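PDB 4PEY: Exo-beta-1,3-glucanase from Streptomyces sp. SirexAA-E, which hydrolyses laminarin and laminarioligosaccharides from their non-reducing ends, yielding glucose and laminaribiose. Local coordinates for residues Ile395-Trp400 against Leu429-Phe434; Ser446-Lys451 against Ser485-Glu490; Tyr480-Ser485 against Gln513-Pro518. The protein carries 1 engineered substitution. One frame throughout, in Å; residues are numbered along the deposited sequence. Where two conformers were deposited one is given.

In the fold
All three contacts join successive coils of the second of the two parallel beta-helices that make up this GH55 enzyme. Contact 1 lies deepest, its centre about 6 Å from that of the chain, and borders the active site: the side chain of Trp400 comes within about 4 Å of a bound glucose unit. Contact 2 follows where strand 450-458 runs beside strand 429-436, its centre about 16 Å away, joined through Ala430 N and Lys451 O, probably hydrogen-bonded at 2.9 Å. Contact 3 is farther along, centred about 8 Å from contact 2, with which it shares Ser485; Tyr480 OH and His489 NE2 tie the two together at 2.6 Å.

Contact 1. Residues Ile395-Trp400 against Leu429-Phe434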
ATOM      1  N   ILE A 395       7.835   3.748 -10.290  1.00 10.66           N
ATOM      2  CA  ILE A 395       6.595   4.173  -9.648  1.00 11.87           C
ATOM      3  C   ILE A 395       6.294   3.291  -8.453  1.00 11.46           C
ATOM      4  O   ILE A 395       6.253   2.067  -8.579  1.00 12.74           O
ATOM      5  CB  ILE A 395       5.381   4.110 -10.608  1.00 12.79           C
ATOM      6  CG1 ILE A 395       5.604   4.994 -11.834  1.00 14.16           C
ATOM      7  CG2 ILE A 395       4.089   4.518  -9.884  1.00 14.09           C
ATOM      8  CD1 ILE A 395       4.587   4.759 -12.941  1.00 17.72           C
ATOM      9  N   ILE A 396       6.107   3.914  -7.293  1.00 11.36           N
ATOM     10  CA  ILE A 396       5.676   3.211  -6.095  0.52 12.03           C
ATOM     11  C   ILE A 396       4.247   3.646  -5.821  1.00 10.31           C
ATOM     12  O   ILE A 396       4.018   4.750  -5.324  1.00 12.77           O
ATOM     13  CB  ILE A 396       6.566   3.530  -4.877  0.52 13.09           C
ATOM     14  CG1 ILE A 396       8.047   3.359  -5.228  0.52 15.22           C
ATOM     15  CG2 ILE A 396       6.174   2.661  -3.686  0.52 14.99           C
ATOM     16  CD1 ILE A 396       8.419   1.956  -5.605  0.52 15.23           C
ATOM     17  N   ASP A 397       3.288   2.806  -6.184  1.00 10.48           N
ATOM     18  CA  ASP A 397       1.879   3.185  -6.114  1.00 11.19           C
ATOM     19  C   ASP A 397       1.141   2.277  -5.138  1.00 11.56           C
ATOM     20  O   ASP A 397       0.688   1.190  -5.495  1.00 11.01           O
ATOM     21  CB  ASP A 397       1.266   3.150  -7.525  1.00 11.58           C
ATOM     22  CG  ASP A 397      -0.239   3.331  -7.524  1.00 11.68           C
ATOM     23  OD1 ASP A 397      -0.739   4.240  -6.828  1.00 11.88           O
ATOM     24  OD2 ASP A 397      -0.923   2.562  -8.235  1.00 12.05           O
ATOM     25  N   HIS A 398       1.034   2.780  -3.907  1.00 10.42           N
ATOM     26  CA  HIS A 398       0.566   2.088  -2.695  1.00  9.74           C
ATOM     27  C   HIS A 398       1.541   1.065  -2.134  1.00 10.54           C
ATOM     28  O   HIS A 398       1.648  -0.073  -2.610  1.00 10.64           O
ATOM     29  CB  HIS A 398      -0.782   1.400  -2.884  1.00  9.75           C
ATOM     30  CG  HIS A 398      -1.437   1.058  -1.581  1.00 10.33           C
ATOM     31  ND1 HIS A 398      -2.310   0.001  -1.427  1.00 10.85           N
ATOM     32  CD2 HIS A 398      -1.328   1.644  -0.364  1.00 11.60           C
ATOM     33  CE1 HIS A 398      -2.720  -0.040  -0.167  1.00 11.47           C
ATOM     34  NE2 HIS A 398      -2.138   0.940   0.496  1.00 11.76           N
ATOM     35  N   THR A 399       2.258   1.491  -1.102  1.00 10.09           N
ATOM     36  CA  THR A 399       3.056   0.573  -0.311  1.00  9.28           C
ATOM     37  C   THR A 399       2.800   0.844   1.170  1.00  8.78           C
ATOM     38  O   THR A 399       2.477   1.965   1.555  1.00 10.07           O
ATOM     39  CB  THR A 399       4.565   0.696  -0.641  1.00 10.57           C
ATOM     40  OG1 THR A 399       5.281  -0.349   0.014  1.00 12.54           O
ATOM     41  CG2 THR A 399       5.124   2.023  -0.201  1.00 11.99           C
ATOM     42  N   TRP A 400       2.885  -0.212   1.978  1.00  9.21           N
ATOM     43  CA  TRP A 400       2.926  -0.098   3.432  1.00  9.08           C
ATOM     44  C   TRP A 400       4.151  -0.850   3.874  1.00 10.00           C
ATOM     45  O   TRP A 400       4.224  -2.074   3.716  1.00 10.76           O
ATOM     46  CB  TRP A 400       1.686  -0.686   4.111  1.00 10.58           C
ATOM     47  CG  TRP A 400       1.582  -0.453   5.628  1.00 10.44           C
ATOM     48  CD1 TRP A 400       1.974   0.657   6.333  1.00 12.23           C
ATOM     49  CD2 TRP A 400       1.023  -1.361   6.599  1.00 10.38           C
ATOM     50  NE1 TRP A 400       1.681   0.496   7.682  1.00 11.07           N
ATOM     51  CE2 TRP A 400       1.094  -0.731   7.862  1.00 10.46           C
ATOM     52  CE3 TRP A 400       0.454  -2.638   6.514  1.00 12.26           C
ATOM     53  CZ2 TRP A 400       0.617  -1.337   9.025  1.00 11.31           C
ATOM     54  CZ3 TRP A 400      -0.013  -3.245   7.679  1.00 11.44           C
ATOM     55  CH2 TRP A 400       0.088  -2.600   8.917  1.00 11.52           C
ATOM     56  N   LEU A 429       8.524   8.296  -8.464  1.00 10.44           N
ATOM     57  CA  LEU A 429       7.233   8.821  -8.030  1.00 10.24           C
ATOM     58  C   LEU A 429       6.611   7.848  -7.038  1.00 11.36           C
ATOM     59  O   LEU A 429       6.473   6.658  -7.341  1.00 12.20           O
ATOM     60  CB  LEU A 429       6.284   9.025  -9.225  1.00 13.11           C
ATOM     61  CG  LEU A 429       4.838   9.388  -8.857  1.00 12.98           C
ATOM     62  CD1 LEU A 429       4.763  10.772  -8.201  1.00 12.91           C
ATOM     63  CD2 LEU A 429       3.928   9.311 -10.072  1.00 14.16           C
ATOM     64  N   ALA A 430       6.243   8.356  -5.865  1.00 11.15           N
ATOM     65  CA  ALA A 430       5.499   7.588  -4.867  1.00 11.83           C
ATOM     66  C   ALA A 430       4.108   8.190  -4.720  1.00 12.36           C
ATOM     67  O   ALA A 430       3.963   9.380  -4.421  1.00 12.88           O
ATOM     68  CB  ALA A 430       6.227   7.580  -3.516  1.00 12.75           C
ATOM     69  N   THR A 431       3.089   7.376  -4.963  1.00 11.96           N
ATOM     70  CA  THR A 431       1.706   7.788  -4.751  1.00 11.55           C
ATOM     71  C   THR A 431       1.062   6.858  -3.715  1.00 11.25           C
ATOM     72  O   THR A 431       0.881   5.662  -3.968  1.00 11.58           O
ATOM     73  CB  THR A 431       0.902   7.784  -6.086  1.00 11.92           C
ATOM     74  OG1 THR A 431       1.029   6.512  -6.739  1.00 12.04           O
ATOM     75  CG2 THR A 431       1.427   8.862  -7.035  1.00 11.96           C
ATOM     76  N   GLY A 432       0.747   7.387  -2.531  1.00 10.60           N
ATOM     77  CA  GLY A 432       0.192   6.556  -1.473  1.00 11.78           C
ATOM     78  C   GLY A 432       1.263   5.818  -0.687  1.00 10.71           C
ATOM     79  O   GLY A 432       1.299   4.585  -0.666  1.00 11.96           O
ATOM     80  N   LEU A 433       2.128   6.580  -0.024  1.00 10.43           N
ATOM     81  CA  LEU A 433       3.284   6.033   0.674  1.00 10.12           C
ATOM     82  C   LEU A 433       3.028   5.943   2.183  1.00 10.81           C
ATOM     83  O   LEU A 433       2.811   6.958   2.830  1.00 11.34           O
ATOM     84  CB  LEU A 433       4.508   6.906   0.387  1.00 11.24           C
ATOM     85  CG  LEU A 433       5.869   6.551   0.984  1.00 11.20           C
ATOM     86  CD1 LEU A 433       6.340   5.227   0.434  1.00 12.91           C
ATOM     87  CD2 LEU A 433       6.881   7.657   0.663  1.00 12.97           C
ATOM     88  N   PHE A 434       3.035   4.728   2.728  1.00 10.32           N
ATOM     89  CA  PHE A 434       2.770   4.501   4.151  1.00  9.51           C
ATOM     90  C   PHE A 434       3.981   3.785   4.738  1.00 10.94           C
ATOM     91  O   PHE A 434       4.263   2.654   4.341  1.00 10.41           O
ATOM     92  CB  PHE A 434       1.528   3.620   4.373  1.00 10.41           C
ATOM     93  CG  PHE A 434       0.229   4.157   3.803  1.00 10.59           C
ATOM     94  CD1 PHE A 434      -0.008   4.155   2.435  1.00 10.28           C
ATOM     95  CD2 PHE A 434      -0.794   4.571   4.656  1.00 10.99           C
ATOM     96  CE1 PHE A 434      -1.213   4.608   1.921  1.00 10.91           C
ATOM     97  CE2 PHE A 434      -2.012   5.007   4.159  1.00 10.91           C
ATOM     98  CZ  PHE A 434      -2.228   5.025   2.781  1.00 10.37           C
TER
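Thr431 OG1 donates to Asp397 OD1 at 2.9 Å, meeting the oxygen on its anti side and 32° out of the carboxylate plane. The hydroxyl stands between its own backbone N and carbonyl carbon (chi1 53°), which turns it toward the aspartate. Tyr157 also binds OD1, while Arg178 and Gln369 hold OD2, Arg178 by a salt bridge. Alongside, parallel backbone bonds pass from Ile396 N to Leu429 O (2.8 Å), from Thr431 N to Ile396 O and from His398 N to Thr431 O. Both chains then turn a corner, yet pairing resumes with a longer Thr399 N to Gly432 O bond of 3.3 Å, followed by Phe434 N to Thr399 O. Glycine suits position 432: a side chain there would press on the preceding carbonyl and point toward His398 CA.

Beyond the corner the packing tightens. Thr399 CG2 and Leu433 CD1, side by side and pointing the same way, are only 3.5 Å apart. The side chains of Trp400 and Phe434 cross at about a right angle, Trp400 CD1 lying 3.6 Å from Phe434 CB, and His398 CD2 meets Phe434 CE1 at 3.7 Å.

The chemistry is that of stacked beta-helix coils kept in step through a bend: a buried carboxylate with several partners on one arm, and on the other a tryptophan whose NE1 binds Glu436, a substrate-binding residue.

Contact 2. Residues Ser446-Lys451 against Ser485-Glu490; sequences SGENGK and SVTTHE
The carboxylate of Glu448 is gripped by two successive backbone amides of the facing loop. Thr487 N donates to both oxygens, at 3.1 Å to Glu448 OE1 and 3.0 Å to Glu448 OE2, while Thr488 N adds a second bond to OE1; all three bonds fall on syn lone pairs of the carboxylate oxygens. A bend in the glutamate chain (chi2 -66°) brings the group round to these N-H groups. Water extends the grip: one molecule donates to OE1, and another donates to OE2 and to Ser485 O.

A further water fills the angle between the segments. It donates to Gly447 O and to Thr488 O, accepts from Gly450 N, and completes four partners in the ring plane of His489, at ND1. The imidazole carries Gly450 O over one face, 3.6 Å above its plane, and its NE2 binds Tyr480 OH. A side chain at Gly450 would stand close to His489 ND1, so the glycine leaves room for the ring. Val486 lays its methyls against the carbonyls of Ser446 and Gly447, CG2 standing 3.5 Å from Ser446 O.

Regular pairing begins only where the loops end. Glu490 N bonds Gly450 O at 3.0 Å, and Lys451 CA makes a C-H...O contact with Glu490 O, which sets Lys451 beside Glu490 as strands 450-458 and 489-498 begin to run parallel.

Before the strands pair, then, two successive coils of the beta-helix are joined by an acidic side chain and ordered water. The amide N-H groups collected around Glu448 would be expected to stabilise its negative charge, and direct bonds to backbone probably fix the carboxylate's rotation.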
ATOM      1  N   SER A 446      17.532  10.090  -1.748  1.00 13.72           N
ATOM      2  CA  SER A 446      18.855  10.532  -2.179  1.00 14.85           C
ATOM      3  C   SER A 446      18.878  10.867  -3.665  1.00 14.84           C
ATOM      4  O   SER A 446      19.772  11.567  -4.138  1.00 16.77           O
ATOM      5  CB  SER A 446      19.901   9.452  -1.888  1.00 16.80           C
ATOM      6  OG  SER A 446      19.920   9.122  -0.506  1.00 18.63           O
ATOM      7  N   GLY A 447      17.909  10.340  -4.405  1.00 13.46           N
ATOM      8  CA  GLY A 447      17.835  10.584  -5.837  1.00 13.46           C
ATOM      9  C   GLY A 447      17.251  11.944  -6.184  1.00 13.70           C
ATOM     10  O   GLY A 447      16.687  12.619  -5.324  1.00 14.38           O
ATOM     11  N   GLU A 448      17.383  12.341  -7.451  1.00 14.23           N
ATOM     12  CA  GLU A 448      16.904  13.644  -7.917  1.00 14.30           C
ATOM     13  C   GLU A 448      15.474  13.603  -8.456  1.00 13.71           C
ATOM     14  O   GLU A 448      14.990  12.565  -8.911  1.00 14.00           O
ATOM     15  CB  GLU A 448      17.834  14.203  -9.002  1.00 15.87           C
ATOM     16  CG  GLU A 448      19.188  14.645  -8.474  1.00 19.13           C
ATOM     17  CD  GLU A 448      19.091  15.835  -7.542  1.00 23.98           C
ATOM     18  OE1 GLU A 448      18.087  16.573  -7.609  1.00 23.22           O
ATOM     19  OE2 GLU A 448      20.022  16.033  -6.738  1.00 29.81           O
ATOM     20  N   ASN A 449      14.817  14.758  -8.403  1.00 14.26           N
ATOM     21  CA  ASN A 449      13.469  14.953  -8.933  1.00 14.80           C
ATOM     22  C   ASN A 449      12.455  13.920  -8.441  1.00 13.49           C
ATOM     23  O   ASN A 449      11.564  13.502  -9.186  1.00 15.30           O
ATOM     24  CB  ASN A 449      13.497  14.966 -10.468  1.00 17.28           C
ATOM     25  CG  ASN A 449      12.198  15.494 -11.073  1.00 22.35           C
ATOM     26  OD1 ASN A 449      11.552  16.401 -10.520  1.00 22.30           O
ATOM     27  ND2 ASN A 449      11.790  14.904 -12.191  1.00 23.60           N
ATOM     28  N   GLY A 450      12.586  13.502  -7.186  1.00 12.55           N
ATOM     29  CA  GLY A 450      11.576  12.649  -6.587  1.00 13.06           C
ATOM     30  C   GLY A 450      10.287  13.411  -6.328  1.00 11.97           C
ATOM     31  O   GLY A 450      10.291  14.632  -6.115  1.00 13.69           O
ATOM     32  N   LYS A 451       9.177  12.685  -6.355  1.00 11.00           N
ATOM     33  CA  LYS A 451       7.869  13.234  -6.031  1.00 12.42           C
ATOM     34  C   LYS A 451       7.109  12.252  -5.158  1.00 12.63           C
ATOM     35  O   LYS A 451       7.080  11.056  -5.462  1.00 12.64           O
ATOM     36  CB  LYS A 451       7.068  13.524  -7.304  1.00 13.79           C
ATOM     37  CG  LYS A 451       7.596  14.694  -8.108  1.00 15.82           C
ATOM     38  CD  LYS A 451       6.752  14.919  -9.350  1.00 18.26           C
ATOM     39  CE  LYS A 451       7.380  15.992 -10.225  1.00 23.96           C
ATOM     40  NZ  LYS A 451       6.670  16.185 -11.519  1.00 27.87           N
ATOM     41  N   SER A 485      22.315  16.920  -0.367  1.00 18.86           N
ATOM     42  CA  SER A 485      22.908  17.048  -1.700  1.00 20.45           C
ATOM     43  C   SER A 485      21.864  17.137  -2.818  1.00 20.72           C
ATOM     44  O   SER A 485      22.175  17.552  -3.935  1.00 24.08           O
ATOM     45  CB  SER A 485      23.854  15.873  -1.969  1.00 24.81           C
ATOM     46  OG  SER A 485      23.178  14.633  -1.835  1.00 28.79           O
ATOM     47  N   VAL A 486      20.630  16.747  -2.517  1.00 18.18           N
ATOM     48  CA  VAL A 486      19.550  16.770  -3.508  1.00 16.31           C
ATOM     49  C   VAL A 486      19.193  18.205  -3.923  1.00 17.50           C
ATOM     50  O   VAL A 486      19.175  19.104  -3.081  1.00 18.04           O
ATOM     51  CB  VAL A 486      18.303  16.046  -2.950  1.00 15.37           C
ATOM     52  CG1 VAL A 486      17.083  16.268  -3.832  1.00 16.59           C
ATOM     53  CG2 VAL A 486      18.594  14.559  -2.780  1.00 16.08           C
ATOM     54  N   THR A 487      18.906  18.416  -5.210  1.00 16.35           N
ATOM     55  CA  THR A 487      18.597  19.737  -5.752  0.63 16.94           C
ATOM     56  C   THR A 487      17.093  19.936  -6.014  1.00 16.24           C
ATOM     57  O   THR A 487      16.561  21.044  -5.894  1.00 18.77           O
ATOM     58  CB  THR A 487      19.383  19.967  -7.063  0.63 17.73           C
ATOM     59  OG1 THR A 487      20.784  19.833  -6.796  0.63 20.63           O
ATOM     60  CG2 THR A 487      19.113  21.348  -7.640  0.63 18.69           C
ATOM     61  N   THR A 488      16.412  18.858  -6.403  1.00 14.93           N
ATOM     62  CA  THR A 488      15.003  18.931  -6.775  0.57 14.51           C
ATOM     63  C   THR A 488      14.200  17.820  -6.107  1.00 13.63           C
ATOM     64  O   THR A 488      14.595  16.657  -6.147  1.00 15.92           O
ATOM     65  CB  THR A 488      14.827  18.844  -8.313  0.57 17.04           C
ATOM     66  OG1 THR A 488      15.685  19.799  -8.948  0.57 19.88           O
ATOM     67  CG2 THR A 488      13.387  19.122  -8.713  0.57 15.51           C
ATOM     68  N   HIS A 489      13.078  18.187  -5.498  1.00 12.94           N
ATOM     69  CA  HIS A 489      12.194  17.238  -4.829  1.00 13.21           C
ATOM     70  C   HIS A 489      10.862  17.920  -4.595  1.00 13.03           C
ATOM     71  O   HIS A 489      10.822  19.124  -4.401  1.00 14.54           O
ATOM     72  CB  HIS A 489      12.772  16.766  -3.484  1.00 13.20           C
ATOM     73  CG  HIS A 489      12.037  15.600  -2.895  1.00 12.99           C
ATOM     74  ND1 HIS A 489      12.359  14.296  -3.200  1.00 12.60           N
ATOM     75  CD2 HIS A 489      10.989  15.542  -2.040  1.00 13.21           C
ATOM     76  CE1 HIS A 489      11.537  13.480  -2.558  1.00 12.39           C
ATOM     77  NE2 HIS A 489      10.701  14.209  -1.839  1.00 12.93           N
ATOM     78  N   GLU A 490       9.771  17.167  -4.595  1.00 12.81           N
ATOM     79  CA  GLU A 490       8.495  17.776  -4.243  1.00 12.35           C
ATOM     80  C   GLU A 490       7.568  16.765  -3.583  1.00 12.29           C
ATOM     81  O   GLU A 490       7.429  15.633  -4.049  1.00 12.97           O
ATOM     82  CB  GLU A 490       7.841  18.404  -5.483  1.00 12.53           C
ATOM     83  CG  GLU A 490       6.757  19.420  -5.154  1.00 13.67           C
ATOM     84  CD  GLU A 490       6.435  20.346  -6.317  1.00 15.72           C
ATOM     85  OE1 GLU A 490       6.861  20.061  -7.464  1.00 18.93           O
ATOM     86  OE2 GLU A 490       5.744  21.364  -6.077  1.00 17.14           O
TER
HETATM   87  O   HOH W   1      22.096  13.135  -3.615  1.00 42.08           O
HETATM   88  O   HOH W   2      14.472  14.179  -5.123  1.00 14.30           O
HETATM   89  O   HOH W   3      17.822  17.989  -9.924  1.00 31.10           O
HETATM   90  O   HOH W   4      22.136  17.288  -6.643  1.00 33.38           O

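Contact 3. Residues Tyr480-Ser485 against Gln513-Pro518; sequences YKVDDS and QAPVKP
Lys481 leaves the backbone extended, with CG anti to the backbone N (chi1 174°), and bends only at its last torsion (chi4 69°), which folds NZ over onto the amide of Gln513. That glutamine is extended as well, and the two chains lie side by side, pointing the same way, until Lys481 NZ reaches Gln513 OE1 in a weak hydrogen bond of 3.0 Å. The aliphatic part of the lysine follows the same oxygen, CG standing 3.7 Å from Gln513 OE1. An alanine in place of this lysine takes away the ammonium group and the methylenes beside Gln513 OE1, and the glutamine amide would probably be freer to turn.

Beneath this pair run two firm backbone bonds. Gln513 N donates to Tyr480 O at 3.0 Å, and Val482 N returns a bond to Gln513 O at 2.8 Å, so that Lys481 is flanked by bonds to a single residue of the next coil. Regular pairing stops there and proline takes over: Pro515 CD rests 3.3 Å from Val482 O, while the pyrrolidine ring also touches the carbonyls of Asp483 and Asp484. Val482 crosses this ring at about a right angle and sets its CB 4.0 Å from Ala514 CB.

Farther on, Lys517, extended beyond CG, reaches across to the turn after strand 480-482. Its NZ donates to Asp484 O at 2.8 Å, in the carbonyl plane, and binds Val486 O too, so one ammonium group clasps two carbonyls of the same turn.

Strand 480-482 lies in a parallel beta-helix sheet between strand 443-445 and strand 512-513, the outermost strand on that side within the chain, while Tyr480, Val482 and Ala514 pack against Phe522 of strand 520-529.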
ATOM      1  N   TYR A 480      10.863  11.355   7.128  1.00 11.08           N
ATOM      2  CA  TYR A 480      11.060  11.568   5.703  1.00 11.41           C
ATOM      3  C   TYR A 480      12.211  12.546   5.531  1.00 11.29           C
ATOM      4  O   TYR A 480      12.085  13.728   5.853  1.00 12.25           O
ATOM      5  CB  TYR A 480       9.775  12.091   5.070  1.00 11.78           C
ATOM      6  CG  TYR A 480       9.700  12.134   3.555  1.00 11.12           C
ATOM      7  CD1 TYR A 480      10.276  13.181   2.837  1.00 12.12           C
ATOM      8  CD2 TYR A 480       8.972  11.175   2.849  1.00 11.51           C
ATOM      9  CE1 TYR A 480      10.168  13.246   1.446  1.00 12.01           C
ATOM     10  CE2 TYR A 480       8.861  11.222   1.470  1.00 11.61           C
ATOM     11  CZ  TYR A 480       9.445  12.270   0.770  1.00 11.94           C
ATOM     12  OH  TYR A 480       9.318  12.331  -0.602  1.00 12.71           O
ATOM     13  N   LYS A 481      13.335  12.027   5.048  1.00 11.86           N
ATOM     14  CA  LYS A 481      14.558  12.794   4.888  1.00 12.15           C
ATOM     15  C   LYS A 481      14.957  12.896   3.427  1.00 13.71           C
ATOM     16  O   LYS A 481      15.124  11.880   2.754  1.00 15.32           O
ATOM     17  CB  LYS A 481      15.708  12.157   5.670  1.00 14.80           C
ATOM     18  CG  LYS A 481      17.047  12.852   5.421  1.00 19.36           C
ATOM     19  CD  LYS A 481      18.210  12.087   5.996  1.00 22.84           C
ATOM     20  CE  LYS A 481      19.535  12.794   5.705  1.00 23.32           C
ATOM     21  NZ  LYS A 481      19.697  14.083   6.445  1.00 26.11           N
ATOM     22  N   VAL A 482      15.111  14.127   2.949  1.00 13.70           N
ATOM     23  CA  VAL A 482      15.713  14.391   1.651  1.00 13.27           C
ATOM     24  C   VAL A 482      17.160  14.783   1.902  1.00 13.54           C
ATOM     25  O   VAL A 482      17.422  15.736   2.644  1.00 14.75           O
ATOM     26  CB  VAL A 482      14.964  15.508   0.898  1.00 14.11           C
ATOM     27  CG1 VAL A 482      15.597  15.777  -0.465  1.00 15.80           C
ATOM     28  CG2 VAL A 482      13.486  15.136   0.748  1.00 14.53           C
ATOM     29  N   ASP A 483      18.097  14.047   1.309  1.00 14.79           N
ATOM     30  CA  ASP A 483      19.518  14.326   1.523  1.00 15.07           C
ATOM     31  C   ASP A 483      19.879  15.768   1.167  1.00 15.74           C
ATOM     32  O   ASP A 483      19.305  16.348   0.239  1.00 15.98           O
ATOM     33  CB  ASP A 483      20.387  13.369   0.708  1.00 16.77           C
ATOM     34  CG  ASP A 483      20.417  11.971   1.284  1.00 20.12           C
ATOM     35  OD1 ASP A 483      19.816  11.746   2.362  1.00 21.39           O
ATOM     36  OD2 ASP A 483      21.061  11.103   0.658  1.00 22.38           O
ATOM     37  N   ASP A 484      20.830  16.337   1.904  1.00 17.12           N
ATOM     38  CA  ASP A 484      21.248  17.719   1.677  1.00 20.11           C
ATOM     39  C   ASP A 484      21.765  17.958   0.257  1.00 19.39           C
ATOM     40  O   ASP A 484      21.656  19.065  -0.266  1.00 20.39           O
ATOM     41  CB  ASP A 484      22.320  18.127   2.692  1.00 24.70           C
ATOM     42  CG  ASP A 484      21.769  18.257   4.098  1.00 33.29           C
ATOM     43  OD1 ASP A 484      20.535  18.427   4.240  1.00 36.24           O
ATOM     44  OD2 ASP A 484      22.567  18.200   5.061  1.00 37.68           O
ATOM     45  N   SER A 485      22.315  16.920  -0.367  1.00 18.86           N
ATOM     46  CA  SER A 485      22.908  17.048  -1.700  1.00 20.45           C
ATOM     47  C   SER A 485      21.864  17.137  -2.818  1.00 20.72           C
ATOM     48  O   SER A 485      22.175  17.552  -3.935  1.00 24.08           O
ATOM     49  CB  SER A 485      23.854  15.873  -1.969  1.00 24.81           C
ATOM     50  OG  SER A 485      23.178  14.633  -1.835  1.00 28.79           O
ATOM     51  N   GLN A 513      12.937  16.359   7.117  1.00 11.11           N
ATOM     52  CA  GLN A 513      14.246  17.007   7.060  1.00 11.86           C
ATOM     53  C   GLN A 513      14.642  17.137   5.597  1.00 12.55           C
ATOM     54  O   GLN A 513      14.542  16.166   4.839  1.00 13.84           O
ATOM     55  CB  GLN A 513      15.310  16.212   7.843  1.00 13.00           C
ATOM     56  CG  GLN A 513      16.683  16.885   7.857  1.00 14.77           C
ATOM     57  CD  GLN A 513      17.784  16.022   8.464  1.00 19.13           C
ATOM     58  OE1 GLN A 513      17.684  14.792   8.514  1.00 21.00           O
ATOM     59  NE2 GLN A 513      18.845  16.670   8.920  1.00 24.04           N
ATOM     60  N   ALA A 514      15.065  18.335   5.192  1.00 12.78           N
ATOM     61  CA  ALA A 514      15.390  18.589   3.789  1.00 13.50           C
ATOM     62  C   ALA A 514      16.305  19.796   3.661  1.00 15.78           C
ATOM     63  O   ALA A 514      16.325  20.656   4.540  1.00 16.85           O
ATOM     64  CB  ALA A 514      14.108  18.810   2.966  1.00 15.55           C
ATOM     65  N   PRO A 515      17.076  19.866   2.566  1.00 15.95           N
ATOM     66  CA  PRO A 515      17.821  21.105   2.340  1.00 17.02           C
ATOM     67  C   PRO A 515      16.873  22.259   2.035  1.00 18.72           C
ATOM     68  O   PRO A 515      15.744  22.027   1.588  1.00 18.90           O
ATOM     69  CB  PRO A 515      18.703  20.771   1.135  1.00 18.86           C
ATOM     70  CG  PRO A 515      17.946  19.695   0.407  1.00 17.78           C
ATOM     71  CD  PRO A 515      17.313  18.870   1.503  1.00 16.89           C
ATOM     72  N   VAL A 516      17.323  23.481   2.291  1.00 17.40           N
ATOM     73  CA  VAL A 516      16.561  24.666   1.939  1.00 18.81           C
ATOM     74  C   VAL A 516      17.065  25.180   0.591  1.00 18.20           C
ATOM     75  O   VAL A 516      18.073  25.886   0.520  1.00 19.76           O
ATOM     76  CB  VAL A 516      16.671  25.757   3.026  1.00 18.42           C
ATOM     77  CG1 VAL A 516      15.824  26.953   2.658  1.00 21.10           C
ATOM     78  CG2 VAL A 516      16.227  25.192   4.369  1.00 19.53           C
ATOM     79  N   LYS A 517      16.361  24.782  -0.467  1.00 17.85           N
ATOM     80  CA  LYS A 517      16.742  25.044  -1.852  1.00 17.71           C
ATOM     81  C   LYS A 517      15.473  25.312  -2.654  1.00 18.84           C
ATOM     82  O   LYS A 517      14.428  24.727  -2.366  1.00 17.79           O
ATOM     83  CB  LYS A 517      17.508  23.854  -2.462  1.00 18.30           C
ATOM     84  CG  LYS A 517      18.853  23.531  -1.811  1.00 18.84           C
ATOM     85  CD  LYS A 517      19.491  22.292  -2.454  1.00 18.07           C
ATOM     86  CE  LYS A 517      20.832  21.947  -1.817  1.00 17.43           C
ATOM     87  NZ  LYS A 517      21.474  20.759  -2.454  1.00 19.09           N
ATOM     88  N   PRO A 518      15.557  26.188  -3.667  1.00 20.74           N
ATOM     89  CA  PRO A 518      14.379  26.588  -4.445  1.00 20.63           C
ATOM     90  C   PRO A 518      13.639  25.417  -5.082  1.00 18.99           C
ATOM     91  O   PRO A 518      12.418  25.476  -5.219  1.00 19.17           O
ATOM     92  CB  PRO A 518      14.967  27.496  -5.534  1.00 21.76           C
ATOM     93  CG  PRO A 518      16.256  27.971  -4.983  1.00 22.36           C
ATOM     94  CD  PRO A 518      16.777  26.892  -4.103  1.00 20.74           C
TER